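PDB 3US6: histidine-containing Phosphotransfer Protein type 1, MtHPt1 from Medicago truncatula, which probably relays phosphoryl groups, through an active histidine, from cytokinin sensor histidine kinases to response regulators in plant hormone signalling. Local coordinates for residues Q9-D12 and Y13-M17; Q107-D110 and A111-C115; Q32-D35 and E36-E40. All coordinates share one frame; numbering follows the deposited sequence. Where two conformers were deposited one is given.

Contact 1. Residues Q9-D12 and Y13-M17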
ATOM      1  N   GLN A   9     -15.464  -4.363  14.862  1.00 14.69           N
ATOM      2  CA  GLN A   9     -15.381  -3.770  13.544  1.00 14.86           C
ATOM      3  C   GLN A   9     -13.980  -3.790  12.968  1.00 15.98           C
ATOM      4  O   GLN A   9     -13.818  -4.014  11.810  1.00 16.41           O
ATOM      5  CB  GLN A   9     -15.857  -2.330  13.585  1.00 19.18           C
ATOM      6  CG  GLN A   9     -17.291  -2.174  13.929  1.00 19.45           C
ATOM      7  CD  GLN A   9     -17.680  -0.715  14.060  1.00 32.79           C
ATOM      8  OE1 GLN A   9     -16.968   0.084  14.607  1.00 29.40           O
ATOM      9  NE2 GLN A   9     -18.812  -0.393  13.548  1.00 47.92           N
ATOM     10  N   TRP A  10     -12.998  -3.549  13.807  1.00 12.37           N
ATOM     11  CA  TRP A  10     -11.598  -3.614  13.407  1.00 11.74           C
ATOM     12  C   TRP A  10     -11.210  -4.997  12.973  1.00 12.28           C
ATOM     13  O   TRP A  10     -10.614  -5.170  11.911  1.00 13.35           O
ATOM     14  CB  TRP A  10     -10.672  -3.151  14.584  1.00 13.81           C
ATOM     15  CG  TRP A  10      -9.170  -3.106  14.283  1.00 13.35           C
ATOM     16  CD1 TRP A  10      -8.474  -2.060  13.819  1.00 13.35           C
ATOM     17  CD2 TRP A  10      -8.235  -4.214  14.370  1.00 12.40           C
ATOM     18  NE1 TRP A  10      -7.147  -2.418  13.624  1.00 14.47           N
ATOM     19  CE2 TRP A  10      -7.002  -3.744  13.911  1.00 14.62           C
ATOM     20  CE3 TRP A  10      -8.349  -5.553  14.757  1.00 16.91           C
ATOM     21  CZ2 TRP A  10      -5.863  -4.532  13.917  1.00 17.24           C
ATOM     22  CZ3 TRP A  10      -7.246  -6.340  14.713  1.00 18.60           C
ATOM     23  CH2 TRP A  10      -6.021  -5.841  14.308  1.00 17.18           C
ATOM     24  N   VAL A  11     -11.547  -5.972  13.788  1.00 13.24           N
ATOM     25  CA  VAL A  11     -11.271  -7.358  13.377  1.00 12.45           C
ATOM     26  C   VAL A  11     -11.849  -7.679  12.009  1.00 12.73           C
ATOM     27  O   VAL A  11     -11.157  -8.221  11.130  1.00 14.07           O
ATOM     28  CB  VAL A  11     -11.789  -8.357  14.456  1.00 15.28           C
ATOM     29  CG1 VAL A  11     -11.774  -9.797  13.975  1.00 16.66           C
ATOM     30  CG2 VAL A  11     -10.984  -8.191  15.747  1.00 18.20           C
ATOM     31  N   ASP A  12     -13.129  -7.372  11.845  1.00 13.28           N
ATOM     32  CA  ASP A  12     -13.809  -7.659  10.602  1.00 12.37           C
ATOM     33  C   ASP A  12     -13.173  -6.873   9.427  1.00 10.74           C
ATOM     34  O   ASP A  12     -13.038  -7.425   8.307  1.00 11.84           O
ATOM     35  CB  ASP A  12     -15.317  -7.371  10.686  1.00 13.53           C
ATOM     36  CG  ASP A  12     -16.039  -8.307  11.649  1.00 26.90           C
ATOM     37  OD1 ASP A  12     -15.484  -9.381  11.984  1.00 25.14           O
ATOM     38  OD2 ASP A  12     -17.171  -7.928  12.063  1.00 28.23           O
ATOM     39  N   TYR A  13     -12.875  -5.590   9.610  1.00 12.41           N
ATOM     40  CA  TYR A  13     -12.323  -4.770   8.534  1.00  9.85           C
ATOM     41  C   TYR A  13     -10.948  -5.252   8.112  1.00 10.71           C
ATOM     42  O   TYR A  13     -10.668  -5.452   6.915  1.00 11.75           O
ATOM     43  CB  TYR A  13     -12.336  -3.304   8.948  1.00 11.47           C
ATOM     44  CG  TYR A  13     -12.150  -2.343   7.777  1.00 10.80           C
ATOM     45  CD1 TYR A  13     -13.182  -2.149   6.865  1.00 12.06           C
ATOM     46  CD2 TYR A  13     -10.962  -1.689   7.545  1.00 12.14           C
ATOM     47  CE1 TYR A  13     -13.030  -1.302   5.783  1.00 12.50           C
ATOM     48  CE2 TYR A  13     -10.814  -0.819   6.486  1.00 10.90           C
ATOM     49  CZ  TYR A  13     -11.853  -0.653   5.615  1.00 11.86           C
ATOM     50  OH  TYR A  13     -11.629   0.233   4.572  1.00 12.84           O
ATOM     51  N   ILE A  14     -10.060  -5.473   9.073  1.00 10.81           N
ATOM     52  CA  ILE A  14      -8.716  -5.874   8.725  1.00 11.49           C
ATOM     53  C   ILE A  14      -8.778  -7.296   8.149  1.00 11.74           C
ATOM     54  O   ILE A  14      -7.998  -7.604   7.210  1.00 12.91           O
ATOM     55  CB  ILE A  14      -7.716  -5.777   9.888  1.00 10.80           C
ATOM     56  CG1 ILE A  14      -6.295  -5.698   9.295  1.00 16.30           C
ATOM     57  CG2 ILE A  14      -7.884  -6.855  10.947  1.00 12.47           C
ATOM     58  CD1 ILE A  14      -5.202  -5.449  10.319  1.00 17.39           C
ATOM     59  N   LYS A  15      -9.647  -8.164   8.630  1.00 11.98           N
ATOM     60  CA  LYS A  15      -9.742  -9.471   8.036  1.00 13.06           C
ATOM     61  C   LYS A  15     -10.144  -9.395   6.575  1.00 11.96           C
ATOM     62  O   LYS A  15      -9.687 -10.167   5.792  1.00 12.77           O
ATOM     63  CB  LYS A  15     -10.709 -10.341   8.828  1.00 14.44           C
ATOM     64  CG  LYS A  15     -10.918 -11.691   8.268  1.00 28.92           C
ATOM     65  CD  LYS A  15     -11.209 -12.738   9.357  1.00 56.74           C
ATOM     66  CE  LYS A  15     -11.970 -12.199  10.513  1.00 69.82           C
ATOM     67  NZ  LYS A  15     -12.968 -13.221  11.004  1.00 77.60           N
ATOM     68  N   SER A  16     -11.019  -8.468   6.228  1.00 11.66           N
ATOM     69  CA  SER A  16     -11.385  -8.310   4.813  0.63 14.60           C
ATOM     70  C   SER A  16     -10.178  -7.884   4.018  1.00 12.20           C
ATOM     71  O   SER A  16      -9.979  -8.344   2.913  1.00 13.49           O
ATOM     72  CB  SER A  16     -12.529  -7.299   4.659  0.63 13.63           C
ATOM     73  OG  SER A  16     -12.178  -5.920   4.856  0.63 11.51           O
ATOM     74  N   MET A  17      -9.356  -7.043   4.605  1.00 12.61           N
ATOM     75  CA  MET A  17      -8.161  -6.561   3.878  1.00 10.17           C
ATOM     76  C   MET A  17      -7.226  -7.704   3.601  1.00 12.67           C
ATOM     77  O   MET A  17      -6.635  -7.779   2.535  1.00 14.82           O
ATOM     78  CB  MET A  17      -7.478  -5.432   4.657  1.00 11.16           C
ATOM     79  CG  MET A  17      -8.295  -4.153   4.699  1.00 12.37           C
ATOM     80  SD  MET A  17      -7.508  -2.802   5.576  1.00 13.48           S
ATOM     81  CE  MET A  17      -6.243  -2.398   4.399  1.00 14.28           C
TER
HETATM   82  O   HOH W   1     -14.972 -11.297  10.294  1.00 35.94           O

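Contact 2. Residues Q107-D110 and A111-C115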
ATOM      1  N   GLN A 107       8.452  -4.171 -23.446  1.00 18.96           N
ATOM      2  CA  GLN A 107       8.460  -2.871 -24.114  1.00 15.75           C
ATOM      3  C   GLN A 107       7.143  -2.569 -24.852  1.00 16.62           C
ATOM      4  O   GLN A 107       7.119  -2.050 -25.954  1.00 17.43           O
ATOM      5  CB  GLN A 107       9.708  -2.690 -24.956  1.00 19.37           C
ATOM      6  CG  GLN A 107      10.919  -2.836 -24.072  1.00 25.91           C
ATOM      7  CD  GLN A 107      12.204  -2.541 -24.828  1.00 32.53           C
ATOM      8  OE1 GLN A 107      12.174  -2.175 -25.973  1.00 31.29           O
ATOM      9  NE2 GLN A 107      13.331  -2.689 -24.159  1.00 33.14           N
ATOM     10  N   ASN A 108       6.056  -2.869 -24.164  1.00 16.84           N
ATOM     11  CA  ASN A 108       4.713  -2.779 -24.674  1.00 17.19           C
ATOM     12  C   ASN A 108       4.109  -1.497 -24.118  1.00 13.15           C
ATOM     13  O   ASN A 108       3.727  -1.461 -22.982  1.00 15.94           O
ATOM     14  CB  ASN A 108       3.939  -4.016 -24.195  1.00 18.30           C
ATOM     15  CG  ASN A 108       2.521  -4.081 -24.693  1.00 22.23           C
ATOM     16  OD1 ASN A 108       1.891  -3.098 -24.956  1.00 18.62           O
ATOM     17  ND2 ASN A 108       2.010  -5.283 -24.766  1.00 36.95           N
ATOM     18  N   ILE A 109       4.072  -0.452 -24.926  1.00 12.33           N
ATOM     19  CA  ILE A 109       3.599   0.853 -24.418  1.00 13.08           C
ATOM     20  C   ILE A 109       2.215   0.780 -23.843  1.00 12.49           C
ATOM     21  O   ILE A 109       1.957   1.218 -22.720  1.00 12.67           O
ATOM     22  CB  ILE A 109       3.682   1.923 -25.554  1.00 17.05           C
ATOM     23  CG1 ILE A 109       5.160   2.233 -25.811  1.00 20.27           C
ATOM     24  CG2 ILE A 109       2.823   3.108 -25.249  1.00 17.07           C
ATOM     25  CD1 ILE A 109       5.451   3.424 -26.621  1.00 27.71           C
ATOM     26  N   ASP A 110       1.257   0.239 -24.613  1.00 12.70           N
ATOM     27  CA  ASP A 110      -0.091   0.228 -24.135  1.00 12.34           C
ATOM     28  C   ASP A 110      -0.234  -0.603 -22.878  1.00 12.18           C
ATOM     29  O   ASP A 110      -0.975  -0.211 -21.986  1.00 12.27           O
ATOM     30  CB  ASP A 110      -1.045  -0.325 -25.209  1.00 12.03           C
ATOM     31  CG  ASP A 110      -1.295   0.648 -26.357  1.00 14.33           C
ATOM     32  OD1 ASP A 110      -0.926   1.833 -26.259  1.00 12.15           O
ATOM     33  OD2 ASP A 110      -1.835   0.197 -27.396  1.00 15.71           O
ATOM     34  N   ALA A 111       0.416  -1.754 -22.806  1.00 13.58           N
ATOM     35  CA  ALA A 111       0.285  -2.541 -21.602  1.00 12.87           C
ATOM     36  C   ALA A 111       0.931  -1.838 -20.394  1.00 14.83           C
ATOM     37  O   ALA A 111       0.449  -1.914 -19.279  1.00 14.63           O
ATOM     38  CB  ALA A 111       0.978  -3.898 -21.774  1.00 16.20           C
ATOM     39  N   CYS A 112       2.039  -1.150 -20.607  1.00 12.58           N
ATOM     40  CA  CYS A 112       2.580  -0.316 -19.531  1.00 15.98           C
ATOM     41  C   CYS A 112       1.604   0.741 -19.054  1.00 15.04           C
ATOM     42  O   CYS A 112       1.482   0.953 -17.842  1.00 12.93           O
ATOM     43  CB  CYS A 112       3.868   0.365 -19.932  1.00 11.36           C
ATOM     44  SG  CYS A 112       5.277  -0.785 -19.981  1.00 16.52           S
ATOM     45  N   ARG A 113       0.898   1.390 -19.993  1.00 11.13           N
ATOM     46  CA  ARG A 113      -0.041   2.414 -19.596  1.00 11.12           C
ATOM     47  C   ARG A 113      -1.204   1.829 -18.766  1.00 15.23           C
ATOM     48  O   ARG A 113      -1.592   2.358 -17.731  1.00 13.35           O
ATOM     49  CB  ARG A 113      -0.551   3.155 -20.816  1.00 11.34           C
ATOM     50  CG  ARG A 113       0.540   4.039 -21.361  1.00 12.82           C
ATOM     51  CD  ARG A 113       0.108   4.684 -22.667  1.00 11.41           C
ATOM     52  NE  ARG A 113       1.181   5.483 -23.226  1.00 11.28           N
ATOM     53  CZ  ARG A 113       1.197   5.970 -24.456  1.00 11.73           C
ATOM     54  NH1 ARG A 113       0.162   5.824 -25.267  1.00 10.68           N
ATOM     55  NH2 ARG A 113       2.228   6.637 -24.898  1.00 12.14           N
ATOM     56  N   ARG A 114      -1.730   0.719 -19.226  1.00 11.26           N
ATOM     57  CA  ARG A 114      -2.824   0.089 -18.523  1.00 13.76           C
ATOM     58  C   ARG A 114      -2.395  -0.448 -17.166  1.00 15.93           C
ATOM     59  O   ARG A 114      -3.094  -0.355 -16.192  1.00 14.29           O
ATOM     60  CB  ARG A 114      -3.368  -1.031 -19.365  1.00 17.48           C
ATOM     61  CG  ARG A 114      -4.220  -0.511 -20.459  1.00 22.74           C
ATOM     62  CD  ARG A 114      -4.977  -1.638 -21.097  1.00 27.90           C
ATOM     63  NE  ARG A 114      -4.507  -1.852 -22.432  1.00 44.54           N
ATOM     64  CZ  ARG A 114      -3.648  -2.770 -22.794  1.00 43.20           C
ATOM     65  NH1 ARG A 114      -3.186  -3.622 -21.919  1.00 53.19           N
ATOM     66  NH2 ARG A 114      -3.298  -2.845 -24.047  1.00 32.29           N
ATOM     67  N   CYS A 115      -1.206  -0.996 -17.136  1.00 13.95           N
ATOM     68  CA  CYS A 115      -0.726  -1.514 -15.887  0.57 12.51           C
ATOM     69  C   CYS A 115      -0.421  -0.390 -14.915  1.00 13.84           C
ATOM     70  O   CYS A 115      -0.669  -0.544 -13.709  1.00 14.27           O
ATOM     71  CB  CYS A 115       0.510  -2.287 -16.141  0.57 11.71           C
ATOM     72  SG  CYS A 115       1.036  -3.237 -14.697  0.57 18.71           S
TER
HETATM   73  O   HOH W   2      -1.278  -3.934 -26.065  1.00 45.53           O

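Contact 3. Residues Q32-D35 and E36-E40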
ATOM      1  N   GLN A  32       4.474  -6.151  14.694  1.00 19.99           N
ATOM      2  CA  GLN A  32       5.330  -6.797  15.657  1.00 16.76           C
ATOM      3  C   GLN A  32       6.311  -5.810  16.269  1.00 21.07           C
ATOM      4  O   GLN A  32       6.684  -5.966  17.408  1.00 23.85           O
ATOM      5  CB  GLN A  32       6.064  -7.982  15.055  1.00 22.81           C
ATOM      6  CG  GLN A  32       5.221  -9.210  14.857  1.00 39.34           C
ATOM      7  CD  GLN A  32       5.938 -10.282  14.053  1.00 50.64           C
ATOM      8  OE1 GLN A  32       5.500 -10.655  12.984  1.00 58.60           O
ATOM      9  NE2 GLN A  32       7.053 -10.742  14.557  1.00 54.04           N
ATOM     10  N   LEU A  33       6.735  -4.821  15.492  1.00 16.37           N
ATOM     11  CA  LEU A  33       7.726  -3.816  15.961  1.00 18.52           C
ATOM     12  C   LEU A  33       7.083  -2.606  16.669  1.00 19.54           C
ATOM     13  O   LEU A  33       7.758  -1.663  17.116  1.00 15.45           O
ATOM     14  CB  LEU A  33       8.550  -3.325  14.762  1.00 22.66           C
ATOM     15  CG  LEU A  33       9.533  -4.331  14.132  1.00 23.20           C
ATOM     16  CD1 LEU A  33      10.104  -3.774  12.850  1.00 26.08           C
ATOM     17  CD2 LEU A  33      10.604  -4.599  15.060  1.00 23.78           C
ATOM     18  N   GLN A  34       5.769  -2.675  16.820  1.00 18.46           N
ATOM     19  CA  GLN A  34       5.009  -1.625  17.521  1.00 17.35           C
ATOM     20  C   GLN A  34       4.460  -2.139  18.826  1.00 18.96           C
ATOM     21  O   GLN A  34       3.914  -3.236  18.908  1.00 21.95           O
ATOM     22  CB  GLN A  34       3.852  -1.204  16.665  1.00 19.03           C
ATOM     23  CG  GLN A  34       2.916  -0.192  17.321  1.00 20.42           C
ATOM     24  CD  GLN A  34       1.867   0.288  16.335  1.00 21.82           C
ATOM     25  OE1 GLN A  34       2.120   1.176  15.543  1.00 20.16           O
ATOM     26  NE2 GLN A  34       0.706  -0.333  16.345  1.00 26.06           N
ATOM     27  N   ASP A  35       4.597  -1.347  19.867  1.00 16.40           N
ATOM     28  CA  ASP A  35       4.010  -1.670  21.165  1.00 19.63           C
ATOM     29  C   ASP A  35       3.816  -0.417  21.960  1.00 21.10           C
ATOM     30  O   ASP A  35       3.890   0.668  21.410  1.00 21.39           O
ATOM     31  CB  ASP A  35       4.825  -2.679  21.966  1.00 25.53           C
ATOM     32  CG  ASP A  35       6.192  -2.148  22.367  1.00 37.85           C
ATOM     33  OD1 ASP A  35       6.396  -0.912  22.329  1.00 26.54           O
ATOM     34  OD2 ASP A  35       7.054  -2.986  22.715  1.00 47.69           O
ATOM     35  N   GLU A  36       3.470  -0.568  23.230  1.00 22.66           N
ATOM     36  CA  GLU A  36       3.078   0.610  23.983  1.00 24.20           C
ATOM     37  C   GLU A  36       4.193   1.644  24.090  1.00 23.29           C
ATOM     38  O   GLU A  36       3.956   2.824  24.350  1.00 24.72           O
ATOM     39  CB  GLU A  36       2.597   0.237  25.380  1.00 30.45           C
ATOM     40  CG  GLU A  36       3.600  -0.578  26.164  1.00 34.32           C
ATOM     41  CD  GLU A  36       3.104  -0.915  27.575  1.00 62.54           C
ATOM     42  OE1 GLU A  36       1.867  -1.003  27.768  1.00 69.33           O
ATOM     43  OE2 GLU A  36       3.956  -1.088  28.471  1.00 63.71           O
ATOM     44  N   ASN A  37       5.420   1.207  23.934  1.00 21.79           N
ATOM     45  CA  ASN A  37       6.553   2.117  23.954  1.00 24.50           C
ATOM     46  C   ASN A  37       6.797   2.828  22.627  1.00 22.70           C
ATOM     47  O   ASN A  37       7.467   3.860  22.582  1.00 20.84           O
ATOM     48  CB  ASN A  37       7.793   1.324  24.332  1.00 21.68           C
ATOM     49  CG  ASN A  37       7.646   0.630  25.672  1.00 27.52           C
ATOM     50  OD1 ASN A  37       7.742  -0.601  25.787  1.00 29.16           O
ATOM     51  ND2 ASN A  37       7.364   1.417  26.685  1.00 20.62           N
ATOM     52  N   ASN A  38       6.233   2.303  21.550  1.00 21.10           N
ATOM     53  CA  ASN A  38       6.280   2.981  20.260  1.00 25.14           C
ATOM     54  C   ASN A  38       4.964   2.719  19.560  1.00 20.68           C
ATOM     55  O   ASN A  38       4.886   1.876  18.668  1.00 21.39           O
ATOM     56  CB  ASN A  38       7.445   2.463  19.418  1.00 28.98           C
ATOM     57  CG  ASN A  38       7.237   1.036  18.950  1.00 27.15           C
ATOM     58  OD1 ASN A  38       6.504   0.266  19.573  1.00 36.35           O
ATOM     59  ND2 ASN A  38       7.883   0.674  17.847  1.00 32.28           N
ATOM     60  N   PRO A  39       3.916   3.421  19.982  1.00 17.11           N
ATOM     61  CA  PRO A  39       2.585   2.992  19.616  1.00 22.54           C
ATOM     62  C   PRO A  39       2.135   3.516  18.280  1.00 17.34           C
ATOM     63  O   PRO A  39       1.066   3.106  17.776  1.00 22.31           O
ATOM     64  CB  PRO A  39       1.755   3.654  20.735  1.00 29.22           C
ATOM     65  CG  PRO A  39       2.628   4.763  21.165  1.00 25.69           C
ATOM     66  CD  PRO A  39       3.924   4.296  21.176  1.00 23.36           C
ATOM     67  N   GLU A  40       2.902   4.454  17.716  1.00 18.24           N
ATOM     68  CA  GLU A  40       2.582   5.046  16.413  1.00 20.80           C
ATOM     69  C   GLU A  40       3.517   4.627  15.283  1.00 20.07           C
ATOM     70  O   GLU A  40       3.443   5.205  14.177  1.00 18.42           O
ATOM     71  CB  GLU A  40       2.652   6.574  16.541  1.00 24.40           C
ATOM     72  CG  GLU A  40       1.762   7.122  17.696  1.00 29.33           C
ATOM     73  CD  GLU A  40       0.289   6.691  17.628  1.00 36.23           C
ATOM     74  OE1 GLU A  40      -0.195   6.376  16.529  1.00 28.89           O
ATOM     75  OE2 GLU A  40      -0.404   6.681  18.671  1.00 42.41           O
TER

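Contact 1. Residues Q9-D12 and Y13-M17
Trp10 and Ile14 lie one turn apart on alpha-helix 3-19, an i to i+4 pair whose side chains run alongside each other in the same direction. Ile14 CG2 sits over one face of the indole in a CH-pi contact, 3.9 Å from the centroid of the Trp10 six-membered ring. With CG1 of Ile14 anti to the backbone nitrogen (chi1 -159°), the other branch extends along the indole until CD1 meets Trp10 CZ2 at 3.8 Å. A broad ring and a branched aliphatic chain suit this buried flank. Leu133 and Leu136 of helix 109-142 touch the same ring, and Glu137 accepts the hydrogen bond of the indole NE1; Phe27 of helix 25-32 packs on Ile14.

Every backbone N-H from Tyr13 to Ser16 is used in a regular i to i+4 ladder. Ile14 N to Trp10 O is the straightest of its bonds (2.9 Å, 174° at the hydrogen), whereas Ser16 N to Asp12 O is longer at 3.1 Å. Tyr13 O accepts from Met17 N and, in one of two conformers of the serine, also from Ser16 OG.

On the exposed flank Asp12 and Lys15 do not touch: Asp12 OD1 stays 4.7 Å from Lys15 NZ. The lysine chain is bent, and a single water joins the two, donating to Asp12 OD1 at 2.6 Å and accepting from Lys15 NZ at 2.9 Å.

Contact 2. Residues Q107-D110 and A111-C115
Asn108 is the N-cap of helix 109-142 and grips the first turn at Ala111 and Cys112. Just before it, Gln107 has a positive phi (64°) and is the C-prime residue of the Schellman motif that ends the preceding helix, with Asn108 N bonded to Phe103 O. One tight linker thus finishes one helix and starts the next.

Asn108 accepts with both of its oxygens. Its OD1 takes the N-H of Ala111 at 2.9 Å, the donor standing above the amide plane and not on a lone pair, while its backbone O takes Cys112 N. Having CG anti to the backbone nitrogen (chi1 -178°) folds the amide back over the turn, where Ala111 CB lies 3.3 Å from Asn108 CG; the small methyl lets the cap lie this close. Putting a leucine at Asn108 would probably leave the Ala111 N-H at the helix start without its side-chain acceptor.

Next in sequence, Ile109 lays CG2 over the centre of the Arg113 guanidinium, 3.4 Å from Arg113 CZ. The extended arginine covers the isoleucine with its flat face, while Arg113 NE donates to Val64 O.

Asp110 O accepts Arg114 N at 3.0 Å and also faces the flat side of the Arg114 guanidinium. At that group's edge, Arg114 NH2 donates to a water, which gives a weak bond to Asn108 OD1. The Asp110 carboxylate makes no salt bridge to Arg113, its OD1 being 4.3 Å from Arg113 NH1 and well out of the guanidinium plane. Its negative charge in the first turn probably still interacts favourably with the helix dipole and with the two arginines, without a directed bond.

Contact 3. Residues Q32-D35 and E36-E40
From Asp35 to Asn38 the chain makes a type I beta turn, closed by Asn38 N donating to Asp35 O at 2.9 Å. Pro39 follows, and its nitrogen, near Asp35 O, has no hydrogen to give.

The Asp35 side chain reinforces the turn from within. With CG between the backbone nitrogen and the carbonyl carbon (chi1 65°), OD1 swings over the following residues and accepts Asn37 N at 2.8 Å, met from above the carboxylate plane; a weak bond from Asn38 N joins it. Aspartate suits the place because its short arm reaches the N-H two residues on.

Asn38 works in the other direction. Its amide behaves much like a peptide group set beside the incoming chain: OD1 accepts from Asp35 N and ND2 donates to Leu33 O. Both bonds measure 2.5 Å, so short that the exact lengths deserve caution, though the second is nearly straight (172°). The amide stands at 75° to the Asp35 carboxylate.

Gln34, extended beyond CG, runs past Asn38 O, which lies 3.2 Å from Gln34 CG, and its OE1 accepts the N-H of Val42 in the first turn of helix 41-64. Together the Asx turn at Asp35 and the type I beta turn fold the surface loop between helices 25-32 and 41-64 back on itself.

Overall arrangement
From the N terminus the chain meets contact 1 within helix 3-19, then contact 3 in the loop joining helix 25-32 to helix 41-64, and finally contact 2 where helix 91-106 gives way to helix 109-142. All three are local and in series; none nests in or crosses another. Contact 3 turns the chain within a loop, contact 2 starts a helix, and contact 1 lies inside one. Contacts 1 and 2 have centres 34 Å apart on opposite sides of the chain's centre, yet helix 109-142 links them, starting at contact 2 and later covering Trp10. Contact 3 lies 41 Å from contact 2, centre to centre, at the far end of this helix bundle.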